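Local coordinates for xanthomonas outer protein D (Xanthomonas euvesicatoria, PDB 2OIX) that is a secreted virulence effector and cysteine protease of the Ulp1 family that removes SUMO from target proteins through its C-terminal catalytic domain, at residues H31-Q36 with V65-N70; D59-I64 with V81-K86. The protein carries 1 engineered substitution. One frame throughout, in Å; residues are numbered along the deposited sequence.

Contact 1 of 2, residues H31-Q36 with V65-N70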
loop_
_atom_site.group_PDB
_atom_site.type_symbol
_atom_site.label_atom_id
_atom_site.label_comp_id
_atom_site.label_asym_id
_atom_site.label_seq_id
_atom_site.Cartn_x
_atom_site.Cartn_y
_atom_site.Cartn_z
ATOM N N HIS A 31 6.002 1.886 -6.989
ATOM C CA HIS A 31 5.057 0.943 -7.631
ATOM C C HIS A 31 3.771 0.825 -6.788
ATOM O O HIS A 31 3.842 0.438 -5.617
ATOM C CB HIS A 31 5.679 -0.432 -7.811
ATOM C CG HIS A 31 4.764 -1.415 -8.475
ATOM N ND1 HIS A 31 4.527 -1.402 -9.831
ATOM C CD2 HIS A 31 4.005 -2.419 -7.965
ATOM C CE1 HIS A 31 3.670 -2.363 -10.135
ATOM N NE2 HIS A 31 3.328 -2.987 -9.018
ATOM N N PHE A 32 2.627 1.209 -7.367
ATOM C CA PHE A 32 1.343 1.065 -6.692
ATOM C C PHE A 32 0.755 -0.273 -7.072
ATOM O O PHE A 32 0.337 -0.514 -8.232
ATOM C CB PHE A 32 0.397 2.234 -7.049
ATOM C CG PHE A 32 1.012 3.577 -6.802
ATOM C CD1 PHE A 32 1.661 3.849 -5.593
ATOM C CD2 PHE A 32 0.960 4.572 -7.778
ATOM C CE1 PHE A 32 2.239 5.090 -5.355
ATOM C CE2 PHE A 32 1.552 5.831 -7.542
ATOM C CZ PHE A 32 2.192 6.083 -6.320
ATOM N N ALA A 33 0.801 -1.198 -6.135
ATOM C CA ALA A 33 0.287 -2.515 -6.492
ATOM C C ALA A 33 -1.236 -2.565 -6.604
ATOM O O ALA A 33 -2.005 -1.797 -5.955
ATOM C CB ALA A 33 0.814 -3.620 -5.571
ATOM N N ASP A 34 -1.667 -3.419 -7.525
ATOM C CA ASP A 34 -3.074 -3.750 -7.678
ATOM C C ASP A 34 -3.404 -4.711 -6.538
ATOM O O ASP A 34 -2.692 -5.703 -6.329
ATOM C CB ASP A 34 -3.280 -4.473 -9.010
ATOM C CG ASP A 34 -4.698 -4.912 -9.198
ATOM O OD1 ASP A 34 -5.508 -4.126 -9.751
ATOM O OD2 ASP A 34 -5.032 -6.031 -8.788
ATOM N N SER A 35 -4.494 -4.467 -5.830
ATOM C CA SER A 35 -4.848 -5.212 -4.620
ATOM C C SER A 35 -5.220 -6.670 -4.866
ATOM O O SER A 35 -5.009 -7.515 -4.009
ATOM C CB SER A 35 -5.950 -4.481 -3.835
ATOM O OG SER A 35 -7.078 -4.235 -4.643
ATOM N N GLN A 36 -5.710 -6.975 -6.065
ATOM C CA GLN A 36 -6.111 -8.317 -6.383
ATOM C C GLN A 36 -4.849 -9.121 -6.629
ATOM O O GLN A 36 -4.794 -10.273 -6.288
ATOM C CB GLN A 36 -7.002 -8.346 -7.616
ATOM C CG GLN A 36 -8.343 -7.679 -7.383
ATOM C CD GLN A 36 -9.334 -7.920 -8.493
ATOM O OE1 GLN A 36 -9.883 -8.990 -8.599
ATOM N NE2 GLN A 36 -9.630 -6.886 -9.269
ATOM N N VAL A 65 7.241 -0.179 -2.909
ATOM C CA VAL A 65 5.996 -0.776 -3.386
ATOM C C VAL A 65 4.930 -0.584 -2.328
ATOM O O VAL A 65 5.172 -0.937 -1.129
ATOM C CB VAL A 65 6.210 -2.294 -3.626
ATOM C CG1 VAL A 65 4.965 -2.949 -4.169
ATOM C CG2 VAL A 65 7.354 -2.507 -4.639
ATOM N N PHE A 66 3.791 -0.001 -2.745
ATOM C CA PHE A 66 2.578 0.173 -1.943
ATOM C C PHE A 66 1.594 -0.945 -2.204
ATOM O O PHE A 66 1.047 -1.050 -3.318
ATOM C CB PHE A 66 1.938 1.558 -2.263
ATOM C CG PHE A 66 2.887 2.662 -2.015
ATOM C CD1 PHE A 66 2.855 3.353 -0.792
ATOM C CD2 PHE A 66 3.906 2.959 -2.960
ATOM C CE1 PHE A 66 3.832 4.354 -0.508
ATOM C CE2 PHE A 66 4.837 3.956 -2.697
ATOM C CZ PHE A 66 4.775 4.676 -1.472
ATOM N N LEU A 67 1.341 -1.756 -1.178
ATOM C CA LEU A 67 0.513 -2.950 -1.320
ATOM C C LEU A 67 -0.728 -2.817 -0.481
ATOM O O LEU A 67 -0.654 -2.881 0.759
ATOM C CB LEU A 67 1.272 -4.179 -0.816
ATOM C CG LEU A 67 2.629 -4.421 -1.526
ATOM C CD1 LEU A 67 3.776 -4.502 -0.553
ATOM C CD2 LEU A 67 2.610 -5.680 -2.336
ATOM N N PRO A 68 -1.875 -2.562 -1.135
ATOM C CA PRO A 68 -3.125 -2.480 -0.372
ATOM C C PRO A 68 -3.470 -3.926 0.048
ATOM O O PRO A 68 -3.406 -4.851 -0.772
ATOM C CB PRO A 68 -4.123 -1.901 -1.366
ATOM C CG PRO A 68 -3.246 -1.311 -2.526
ATOM C CD PRO A 68 -2.089 -2.314 -2.576
ATOM N N ILE A 69 -3.785 -4.096 1.329
ATOM C CA ILE A 69 -4.110 -5.394 1.914
ATOM C C ILE A 69 -5.640 -5.448 2.136
ATOM O O ILE A 69 -6.131 -4.752 2.982
ATOM C CB ILE A 69 -3.342 -5.599 3.233
ATOM C CG1 ILE A 69 -1.814 -5.420 3.053
ATOM C CG2 ILE A 69 -3.634 -6.989 3.829
ATOM C CD1 ILE A 69 -1.168 -6.281 2.035
ATOM N N ASN A 70 -6.350 -6.271 1.369
ATOM C CA ASN A 70 -7.793 -6.411 1.438
ATOM C C ASN A 70 -8.202 -7.548 2.348
ATOM O O ASN A 70 -7.854 -8.684 2.097
ATOM C CB ASN A 70 -8.361 -6.668 0.023
ATOM C CG ASN A 70 -9.848 -6.512 -0.048
ATOM O OD1 ASN A 70 -10.496 -6.023 0.888
ATOM N ND2 ASN A 70 -10.407 -6.873 -1.186
HETATM O O HOH W 1 -4.834 -7.270 -0.972
#
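Phe32 and Phe66 sit side by side on one face of a parallel strand pair, and Phe66 can be followed outward from the backbone. Its CB lies 4.1 Å from Phe32 CD1; CG, turned anti to the carbonyl carbon (chi1 -57°), follows at 4.0 Å from the same Phe32 CD1, and the ring heads off in the same direction as that of Phe32. CD2 lies against both CD1 and CE1 of Phe32, 3.6 Å from each, and CE2 still has Phe32 CE1 at 3.9 Å. The ring planes meet at 54°, an oblique pairing, and the side chain of Ile144 in helix 136-153 touches both phenylalanines. In the backbone, Phe66 is held through both of its polar groups: its N donates to His31 O at 2.9 Å, and its O accepts from Ala33 N at 2.8 Å. On the other face, the His31 ring turns its CD2 edge to Val65 CG1. Past Ala33 the ladder of direct bonds stops, and Pro68 CD rests 3.4 Å from Ala33 O. Pro68 has no N-H to offer that oxygen, and the edge strand of this Ulp1-type catalytic domain leads into helix 35-40, N-capped by Asp34, while a water bridging Ser35 O, Pro68 O and Asn70 N links the two backbones.

Contact 2 of 2, residues D59-I64 with V81-K86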
loop_
_atom_site.group_PDB
_atom_site.type_symbol
_atom_site.label_atom_id
_atom_site.label_comp_id
_atom_site.label_asym_id
_atom_site.label_seq_id
_atom_site.Cartn_x
_atom_site.Cartn_y
_atom_site.Cartn_z
ATOM N N ASP A 59 12.379 -8.886 -11.478
ATOM C CA ASP A 59 13.624 -8.125 -11.644
ATOM C C ASP A 59 13.628 -6.666 -12.197
ATOM O O ASP A 59 14.709 -5.942 -12.254
ATOM C CB ASP A 59 14.551 -9.014 -12.433
ATOM C CG ASP A 59 15.233 -10.133 -11.544
ATOM O OD1 ASP A 59 15.057 -10.200 -10.309
ATOM O OD2 ASP A 59 15.943 -10.962 -12.083
ATOM N N ASP A 60 12.399 -6.234 -12.324
ATOM C CA ASP A 60 12.217 -4.901 -12.954
ATOM C C ASP A 60 11.079 -4.086 -12.299
ATOM O O ASP A 60 10.692 -3.028 -12.816
ATOM C CB ASP A 60 11.844 -5.045 -14.434
ATOM C CG ASP A 60 10.512 -5.809 -14.629
ATOM O OD1 ASP A 60 10.050 -6.495 -13.676
ATOM O OD2 ASP A 60 9.931 -5.754 -15.747
ATOM N N ILE A 61 10.523 -4.607 -11.207
ATOM C CA ILE A 61 9.490 -3.871 -10.467
ATOM C C ILE A 61 10.214 -2.861 -9.564
ATOM O O ILE A 61 11.142 -3.241 -8.851
ATOM C CB ILE A 61 8.616 -4.832 -9.618
ATOM C CG1 ILE A 61 8.031 -5.962 -10.485
ATOM C CG2 ILE A 61 7.532 -4.060 -8.838
ATOM C CD1 ILE A 61 7.285 -5.517 -11.774
ATOM N N PRO A 62 9.796 -1.585 -9.586
ATOM C CA PRO A 62 10.442 -0.564 -8.750
ATOM C C PRO A 62 10.507 -0.905 -7.258
ATOM O O PRO A 62 9.698 -1.694 -6.769
ATOM C CB PRO A 62 9.576 0.656 -8.967
ATOM C CG PRO A 62 8.968 0.427 -10.347
ATOM C CD PRO A 62 8.688 -1.019 -10.371
ATOM N N PRO A 63 11.487 -0.334 -6.543
ATOM C CA PRO A 63 11.814 -0.856 -5.217
ATOM C C PRO A 63 10.958 -0.344 -4.053
ATOM O O PRO A 63 11.054 -0.887 -2.953
ATOM C CB PRO A 63 13.280 -0.418 -5.058
ATOM C CG PRO A 63 13.211 1.012 -5.687
ATOM C CD PRO A 63 12.424 0.732 -6.951
ATOM N N ILE A 64 10.118 0.665 -4.271
ATOM C CA ILE A 64 9.249 1.163 -3.183
ATOM C C ILE A 64 7.816 0.808 -3.567
ATOM O O ILE A 64 7.260 1.389 -4.439
ATOM C CB ILE A 64 9.395 2.656 -2.903
ATOM C CG1 ILE A 64 10.810 2.969 -2.422
ATOM C CG2 ILE A 64 8.414 3.085 -1.801
ATOM C CD1 ILE A 64 11.143 4.396 -2.222
ATOM N N VAL A 81 6.647 -1.679 1.105
ATOM C CA VAL A 81 7.908 -2.431 1.125
ATOM C C VAL A 81 8.987 -1.602 0.389
ATOM O O VAL A 81 8.761 -1.217 -0.764
ATOM C CB VAL A 81 7.768 -3.813 0.449
ATOM C CG1 VAL A 81 9.085 -4.409 0.238
ATOM C CG2 VAL A 81 6.871 -4.785 1.245
ATOM N N ASP A 82 10.127 -1.329 1.038
ATOM C CA ASP A 82 11.182 -0.512 0.476
ATOM C C ASP A 82 12.408 -1.398 0.337
ATOM O O ASP A 82 13.091 -1.674 1.313
ATOM C CB ASP A 82 11.486 0.696 1.383
ATOM C CG ASP A 82 12.828 1.390 1.035
ATOM O OD1 ASP A 82 13.317 1.258 -0.121
ATOM O OD2 ASP A 82 13.431 2.068 1.898
ATOM N N ARG A 83 12.645 -1.908 -0.866
ATOM C CA ARG A 83 13.800 -2.778 -1.057
ATOM C C ARG A 83 14.939 -2.156 -1.850
ATOM O O ARG A 83 15.708 -2.871 -2.522
ATOM C CB ARG A 83 13.379 -4.131 -1.629
ATOM C CG ARG A 83 12.642 -3.980 -2.925
ATOM C CD ARG A 83 11.681 -5.117 -3.246
ATOM N NE ARG A 83 10.960 -4.686 -4.439
ATOM C CZ ARG A 83 9.935 -5.298 -4.993
ATOM N NH1 ARG A 83 9.481 -6.447 -4.496
ATOM N NH2 ARG A 83 9.385 -4.746 -6.071
ATOM N N ARG A 84 15.125 -0.847 -1.697
ATOM C CA ARG A 84 16.199 -0.142 -2.397
ATOM C C ARG A 84 17.548 -0.739 -1.968
ATOM O O ARG A 84 18.481 -0.876 -2.762
ATOM C CB ARG A 84 16.187 1.358 -2.126
ATOM C CG ARG A 84 15.102 2.124 -2.865
ATOM C CD ARG A 84 15.156 3.553 -2.438
ATOM N NE ARG A 84 14.576 3.639 -1.099
ATOM C CZ ARG A 84 14.502 4.766 -0.386
ATOM N NH1 ARG A 84 15.012 5.902 -0.868
ATOM N NH2 ARG A 84 13.946 4.743 0.821
ATOM N N ASN A 85 17.622 -1.138 -0.706
ATOM C CA ASN A 85 18.786 -1.841 -0.192
ATOM C C ASN A 85 18.390 -3.299 -0.013
ATOM O O ASN A 85 17.645 -3.631 0.904
ATOM C CB ASN A 85 19.223 -1.242 1.140
ATOM C CG ASN A 85 20.489 -1.884 1.684
ATOM O OD1 ASN A 85 20.913 -2.976 1.257
ATOM N ND2 ASN A 85 21.112 -1.200 2.641
ATOM N N LYS A 86 18.903 -4.160 -0.882
ATOM C CA LYS A 86 18.561 -5.583 -0.867
ATOM C C LYS A 86 19.039 -6.387 0.355
ATOM O O LYS A 86 18.439 -7.414 0.669
ATOM C CB LYS A 86 18.971 -6.266 -2.179
ATOM C CG LYS A 86 20.444 -6.689 -2.219
ATOM C CD LYS A 86 20.677 -7.872 -3.133
ATOM C CE LYS A 86 21.856 -8.680 -2.612
ATOM N NZ LYS A 86 23.012 -7.788 -2.281
HETATM O O HOH W 2 12.620 -4.023 -6.478
#
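Two guanidinium groups meet the loop 59-64 in contrasting ways. That of Arg84 receives Ile64 CD1 over one face, 3.7 Å from NE and displaced toward the rim, while the carboxylate of Asp82 occupies its edge. That of Arg83 is met at its edge, where Ile61 CG2 lies near its plane, 3.4 Å from NH2. The same NH2 donates to Pro62 O at 3.1 Å, arriving from above the carbonyl plane. Arg83 can reach so far because its chain runs extended from CG to NE; a water donating to Ile61 O also links weakly to NE, and NH1 bonds Leu56 O near the end of helix 46-57. The loop between that helix and strand 64-71 thus lies against the end of strand 75-82 and the turn after it. Arg84 instead bends at chi3 (-75°), bringing NE and NH2 side-on to Asp82. NE meets OD1 at 2.9 Å, and NH2 meets OD2. Asp82 OD1 takes a further bond from Arg84 N, closing an Asx turn; Arg84 N and NE reach it from opposite faces of the carboxylate plane. Pro63 CG packs 3.6 Å from Arg84 CG, and Pro63 O accepts from Arg83 N at 2.8 Å beside the antiparallel, non-hydrogen-bonded pair Ile64 and Asp82. The consequence is a division of labour: Arg83 ties a proline-rich loop through its carbonyls, whereas Arg84, paired also with Asp157, probably has its charge balanced by two carboxylates.

How the contacts relate
The two contacts lie along one mixed sheet of the catalytic domain, their centres 14 Å apart. Their segments alternate in the chain: 31-36, then 59-64, then 65-70 and 81-86, with 59-64 running straight into 65-70. Strand 64-71 is therefore shared, flanked by the parallel edge strand 30-32 and the antiparallel strand 75-82. The sites probably share two backbone bonds, His31 N with Ile64 O and Val81 N with Val65 O, while Val65 CG2 packs against Arg83 NH2. Contact 1 is buried near the centre of the chain; contact 2 is partly buried and farther out. Strand 64-71 thus joins the buried pairing with the edge strand to the loop at its own start.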